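Local structure of N-acylethanolamine-hydrolyzing acid amidase subunit alpha (Caenorhabditis elegans, 6DY3) at residues Asn30-Ile33 and Lys34-Glu38; Gln56-Val59 and Trp60-Ala63. The protein probably hydrolyses bioactive fatty acid amides such as N-palmitoylethanolamine to ethanolamine and free fatty acid, this chain being the alpha subunit of an autocatalytically cleaved alpha-beta heterodimer. All coordinates share one frame; numbering follows the deposited sequence.

In the fold
From the N terminus the chain runs through strand 15-20 and then into helix 30-36, whose own turns make contact 1. Helix 40-48 follows, and helix 56-63 makes contact 2 before helices 72-85 and 89-97 complete the subunit. Both contacts are local, each within one short helix, so neither closes a long loop; they lie in series, without nesting or crossing. The nearest atoms of contact 1 and contact 2 are about 16 Å apart, and the two lie on opposite sides of the chain's centre. Helix 30-36 joins strand 15-20, through Tyr17, to helix 72-85, whereas helix 56-63 packs on helix 89-97. Each also turns side chains onto the beta subunit, at two separate places.

Contact 1 of 2, residues Asn30-Ile33 and Lys34-Glu38; sequences NQVI and KDHLE. With FUC (alpha-L-fucopyranose), chain I.
The ring of His36 reaches back one turn to the Val32 carbonyl: His36 ND1 donates to Val32 O at 2.8 Å, almost straight at 174° and with the oxygen in the ring plane. CG of His36 sits beside its own backbone N (chi1 -55°), which brings ring and backbone N-H to the same acceptor; His36 N reaches Val32 O at 3.3 Å. One residue back along the helix, the bent chain of Gln31 swings its amide over Asp35, where Gln31 NE2 donates to Asp35 OD2 at 3.0 Å from above the carboxylate plane. The other carboxylate oxygen, Asp35 OD1, is hydrogen-bonded by Tyr17. A water accepts from both Gln31 NE2 and Lys34 NZ, bridging the exposed amide to the tip of the extended lysine.

Ordinary helical bonds run beneath, Lys34 N to Asn30 O at 2.8 Å among them. Apolar contact is slight: Ile33 CG2 approaches Leu37 CD1 at 4.5 Å, while Ile33 itself packs on Ile81 and Glu84 of helix 72-85 and on Leu51 of the beta subunit. Beyond the turn, Glu38 lies beside a fucose, its CG 3.6 Å from the sugar C5. The ND1 bond to Val32 O, an oxygen that His36 N also shares, probably holds the rotation of the buried imidazole, and its direction is consistent with a hydrogen on ND1.

Contact 2 of 2, residues Gln56-Val59 and Trp60-Ala63; sequences QPFV and WWAA
The indole of Trp60 lies back along the preceding turn, one face turned to the Gln56 carbonyl and to the flank of Val59. Trp60 CG lies beside its backbone N (chi1 -49°), which folds the ring this way; Gln56 O sits above the rim, 3.0 Å from Trp60 CD1. Val59 fills the ground over the Trp60 six-membered ring: its CG1 methyl stands 4.2 Å from that ring's centroid, an off-centre CH-pi contact. The side chain of Gln56 runs alongside the indole, pointing the same way, with Gln56 CB 3.8 Å from Trp60 NE1; its amide NE2 is held by Ile51 O.

These contacts run along helix 56-63, an amphipathic helix whose buried strip, Val59, Ala62 and Ala63, faces inward. Val59 and Ala62 pack on Phe84 and Phe88 of the beta subunit, and Ala63 on Val93 of helix 89-97. With an alanine in place of Trp60, the Val59 methyl would probably lose its aromatic floor and a gap would open toward Ile51 and Glu91.

Phe58 and Trp61 bulge on another, exposed side, a greasy surface consistent with the enzyme's association with membranes. Phe58 CE2 meets Trp61 CZ3 at 3.8 Å, the rings set obliquely, their planes at 41°. The small Ala62 fits beneath Phe58, Ala62 CB over one ring face and 4.0 Å from Phe58 CE1. Lys65 adds a cation-pi contact to Trp61. Behind the side chains the helical ladder is regular, Ala62 N meeting Phe58 O at 2.8 Å.

Contact 1 of 2, residues Asn30-Ile33 and Lys34-Glu38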
loop_
_atom_site.group_PDB
_atom_site.type_symbol
_atom_site.label_atom_id
_atom_site.label_comp_id
_atom_site.label_asym_id
_atom_site.label_seq_id
_atom_site.Cartn_x
_atom_site.Cartn_y
_atom_site.Cartn_z
ATOM N N ASN A 30 15.445 12.198 7.070
ATOM C CA ASN A 30 16.481 13.050 6.493
ATOM C C ASN A 30 17.277 12.310 5.423
ATOM O O ASN A 30 17.472 12.822 4.314
ATOM C CB ASN A 30 17.415 13.560 7.591
ATOM C CG ASN A 30 16.706 14.433 8.603
ATOM O OD1 ASN A 30 15.593 14.898 8.376
ATOM N ND2 ASN A 30 17.349 14.650 9.737
ATOM N N GLN A 31 17.750 11.104 5.738
ATOM C CA GLN A 31 18.610 10.388 4.802
ATOM C C GLN A 31 17.844 9.979 3.552
ATOM O O GLN A 31 18.381 10.038 2.439
ATOM C CB GLN A 31 19.219 9.168 5.488
ATOM C CG GLN A 31 20.438 8.610 4.791
ATOM C CD GLN A 31 21.541 9.643 4.636
ATOM O OE1 GLN A 31 22.027 10.206 5.622
ATOM N NE2 GLN A 31 21.941 9.898 3.392
ATOM N N VAL A 32 16.594 9.542 3.716
ATOM C CA VAL A 32 15.764 9.185 2.569
ATOM C C VAL A 32 15.617 10.378 1.633
ATOM O O VAL A 32 15.800 10.262 0.415
ATOM C CB VAL A 32 14.393 8.665 3.043
ATOM C CG1 VAL A 32 13.422 8.516 1.871
ATOM C CG2 VAL A 32 14.555 7.336 3.772
ATOM N N ILE A 33 15.270 11.545 2.186
ATOM C CA ILE A 33 15.086 12.736 1.361
ATOM C C ILE A 33 16.404 13.142 0.714
ATOM O O ILE A 33 16.452 13.485 -0.475
ATOM C CB ILE A 33 14.492 13.882 2.205
ATOM C CG1 ILE A 33 13.111 13.504 2.758
ATOM C CG2 ILE A 33 14.406 15.170 1.392
ATOM C CD1 ILE A 33 12.083 13.137 1.704
ATOM N N LYS A 34 17.494 13.103 1.480
ATOM C CA LYS A 34 18.785 13.519 0.944
ATOM C C LYS A 34 19.199 12.651 -0.239
ATOM O O LYS A 34 19.780 13.149 -1.210
ATOM C CB LYS A 34 19.840 13.471 2.047
ATOM C CG LYS A 34 21.204 13.974 1.624
ATOM C CD LYS A 34 22.226 13.795 2.735
ATOM C CE LYS A 34 23.608 14.246 2.296
ATOM N NZ LYS A 34 24.618 14.084 3.377
ATOM N N ASP A 35 18.899 11.352 -0.184
ATOM C CA ASP A 35 19.317 10.444 -1.245
ATOM C C ASP A 35 18.477 10.574 -2.507
ATOM O O ASP A 35 18.955 10.218 -3.590
ATOM C CB ASP A 35 19.270 8.997 -0.753
ATOM C CG ASP A 35 20.316 8.706 0.304
ATOM O OD1 ASP A 35 20.186 7.669 0.990
ATOM O OD2 ASP A 35 21.267 9.506 0.453
ATOM N N HIS A 36 17.241 11.060 -2.402
ATOM C CA HIS A 36 16.365 11.195 -3.559
ATOM C C HIS A 36 16.055 12.653 -3.882
ATOM O O HIS A 36 15.132 12.931 -4.653
ATOM C CB HIS A 36 15.071 10.413 -3.332
ATOM C CG HIS A 36 15.287 8.970 -3.001
ATOM N ND1 HIS A 36 15.544 8.530 -1.722
ATOM C CD2 HIS A 36 15.287 7.866 -3.785
ATOM C CE1 HIS A 36 15.691 7.218 -1.730
ATOM N NE2 HIS A 36 15.539 6.789 -2.971
ATOM N N LEU A 37 16.821 13.590 -3.322
ATOM C CA LEU A 37 16.508 15.005 -3.495
ATOM C C LEU A 37 16.429 15.382 -4.969
ATOM O O LEU A 37 15.706 16.314 -5.339
ATOM C CB LEU A 37 17.563 15.851 -2.784
ATOM C CG LEU A 37 17.337 17.361 -2.737
ATOM C CD1 LEU A 37 16.133 17.689 -1.878
ATOM C CD2 LEU A 37 18.583 18.058 -2.221
ATOM N N GLU A 38 17.163 14.665 -5.821
ATOM C CA GLU A 38 17.196 14.975 -7.244
ATOM C C GLU A 38 15.827 14.791 -7.890
ATOM O O GLU A 38 15.454 15.545 -8.796
ATOM C CB GLU A 38 18.242 14.083 -7.920
ATOM C CG GLU A 38 18.258 14.117 -9.437
ATOM C CD GLU A 38 19.011 12.938 -10.035
ATOM O OE1 GLU A 38 19.597 12.141 -9.265
ATOM O OE2 GLU A 38 19.003 12.794 -11.276
HETATM C C1 FUC I . 16.062 13.039 -14.718
HETATM C C2 FUC I . 14.553 13.456 -14.593
HETATM C C3 FUC I . 14.257 14.178 -13.281
HETATM C C4 FUC I . 15.390 15.134 -12.957
HETATM C C5 FUC I . 16.663 14.336 -12.674
HETATM C C6 FUC I . 17.935 15.160 -12.892
HETATM O O2 FUC I . 13.670 12.353 -14.764
HETATM O O3 FUC I . 13.052 14.947 -13.396
HETATM O O4 FUC I . 15.606 16.027 -14.037
HETATM O O5 FUC I . 16.777 13.115 -13.471
HETATM O O HOH W 1 24.683 11.559 3.846
#

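Contact 2 of 2, residues Gln56-Val59 and Trp60-Ala63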
loop_
_atom_site.group_PDB
_atom_site.type_symbol
_atom_site.label_atom_id
_atom_site.label_comp_id
_atom_site.label_asym_id
_atom_site.label_seq_id
_atom_site.Cartn_x
_atom_site.Cartn_y
_atom_site.Cartn_z
ATOM N N GLN A 56 -8.281 21.725 -6.898
ATOM C CA GLN A 56 -6.933 22.057 -6.443
ATOM C C GLN A 56 -6.945 23.211 -5.456
ATOM O O GLN A 56 -6.260 23.121 -4.422
ATOM C CB GLN A 56 -6.032 22.347 -7.643
ATOM C CG GLN A 56 -5.630 21.090 -8.394
ATOM C CD GLN A 56 -4.580 21.353 -9.436
ATOM O OE1 GLN A 56 -3.986 22.432 -9.466
ATOM N NE2 GLN A 56 -4.339 20.371 -10.301
ATOM N N PRO A 57 -7.674 24.304 -5.691
ATOM C CA PRO A 57 -7.699 25.373 -4.685
ATOM C C PRO A 57 -8.139 24.888 -3.318
ATOM O O PRO A 57 -7.614 25.360 -2.302
ATOM C CB PRO A 57 -8.688 26.381 -5.285
ATOM C CG PRO A 57 -8.635 26.124 -6.736
ATOM C CD PRO A 57 -8.470 24.655 -6.875
ATOM N N PHE A 58 -9.073 23.935 -3.260
ATOM C CA PHE A 58 -9.521 23.438 -1.964
ATOM C C PHE A 58 -8.468 22.564 -1.297
ATOM O O PHE A 58 -8.280 22.639 -0.077
ATOM C CB PHE A 58 -10.816 22.643 -2.105
ATOM C CG PHE A 58 -11.263 22.027 -0.814
ATOM C CD1 PHE A 58 -10.939 20.711 -0.511
ATOM C CD2 PHE A 58 -11.954 22.779 0.126
ATOM C CE1 PHE A 58 -11.326 20.147 0.686
ATOM C CE2 PHE A 58 -12.348 22.217 1.324
ATOM C CZ PHE A 58 -12.031 20.901 1.607
ATOM N N VAL A 59 -7.784 21.722 -2.073
ATOM C CA VAL A 59 -6.783 20.826 -1.499
ATOM C C VAL A 59 -5.682 21.631 -0.824
ATOM O O VAL A 59 -5.276 21.338 0.307
ATOM C CB VAL A 59 -6.217 19.888 -2.583
ATOM C CG1 VAL A 59 -5.003 19.122 -2.070
ATOM C CG2 VAL A 59 -7.289 18.910 -3.040
ATOM N N TRP A 60 -5.185 22.664 -1.502
ATOM C CA TRP A 60 -4.110 23.455 -0.919
ATOM C C TRP A 60 -4.584 24.179 0.333
ATOM O O TRP A 60 -3.841 24.278 1.318
ATOM C CB TRP A 60 -3.563 24.443 -1.949
ATOM C CG TRP A 60 -3.257 23.803 -3.276
ATOM C CD1 TRP A 60 -3.538 24.307 -4.511
ATOM C CD2 TRP A 60 -2.636 22.528 -3.497
ATOM N NE1 TRP A 60 -3.122 23.432 -5.488
ATOM C CE2 TRP A 60 -2.567 22.333 -4.889
ATOM C CE3 TRP A 60 -2.130 21.535 -2.651
ATOM C CZ2 TRP A 60 -2.013 21.191 -5.456
ATOM C CZ3 TRP A 60 -1.580 20.403 -3.215
ATOM C CH2 TRP A 60 -1.525 20.238 -4.605
ATOM N N TRP A 61 -5.823 24.675 0.328
ATOM C CA TRP A 61 -6.352 25.339 1.514
ATOM C C TRP A 61 -6.485 24.360 2.676
ATOM O O TRP A 61 -6.063 24.653 3.801
ATOM C CB TRP A 61 -7.704 25.977 1.202
ATOM C CG TRP A 61 -8.367 26.524 2.419
ATOM C CD1 TRP A 61 -8.152 27.742 2.981
ATOM C CD2 TRP A 61 -9.329 25.864 3.245
ATOM N NE1 TRP A 61 -8.926 27.890 4.103
ATOM C CE2 TRP A 61 -9.659 26.749 4.287
ATOM C CE3 TRP A 61 -9.947 24.612 3.203
ATOM C CZ2 TRP A 61 -10.578 26.426 5.276
ATOM C CZ3 TRP A 61 -10.860 24.292 4.184
ATOM C CH2 TRP A 61 -11.168 25.196 5.207
ATOM N N ALA A 62 -7.088 23.196 2.425
ATOM C CA ALA A 62 -7.269 22.203 3.478
ATOM C C ALA A 62 -5.935 21.640 3.954
ATOM O O ALA A 62 -5.771 21.338 5.142
ATOM C CB ALA A 62 -8.174 21.074 2.982
ATOM N N ALA A 63 -4.968 21.491 3.048
ATOM C CA ALA A 63 -3.699 20.878 3.418
ATOM C C ALA A 63 -2.884 21.740 4.375
ATOM O O ALA A 63 -2.044 21.206 5.106
ATOM C CB ALA A 63 -2.878 20.582 2.164
#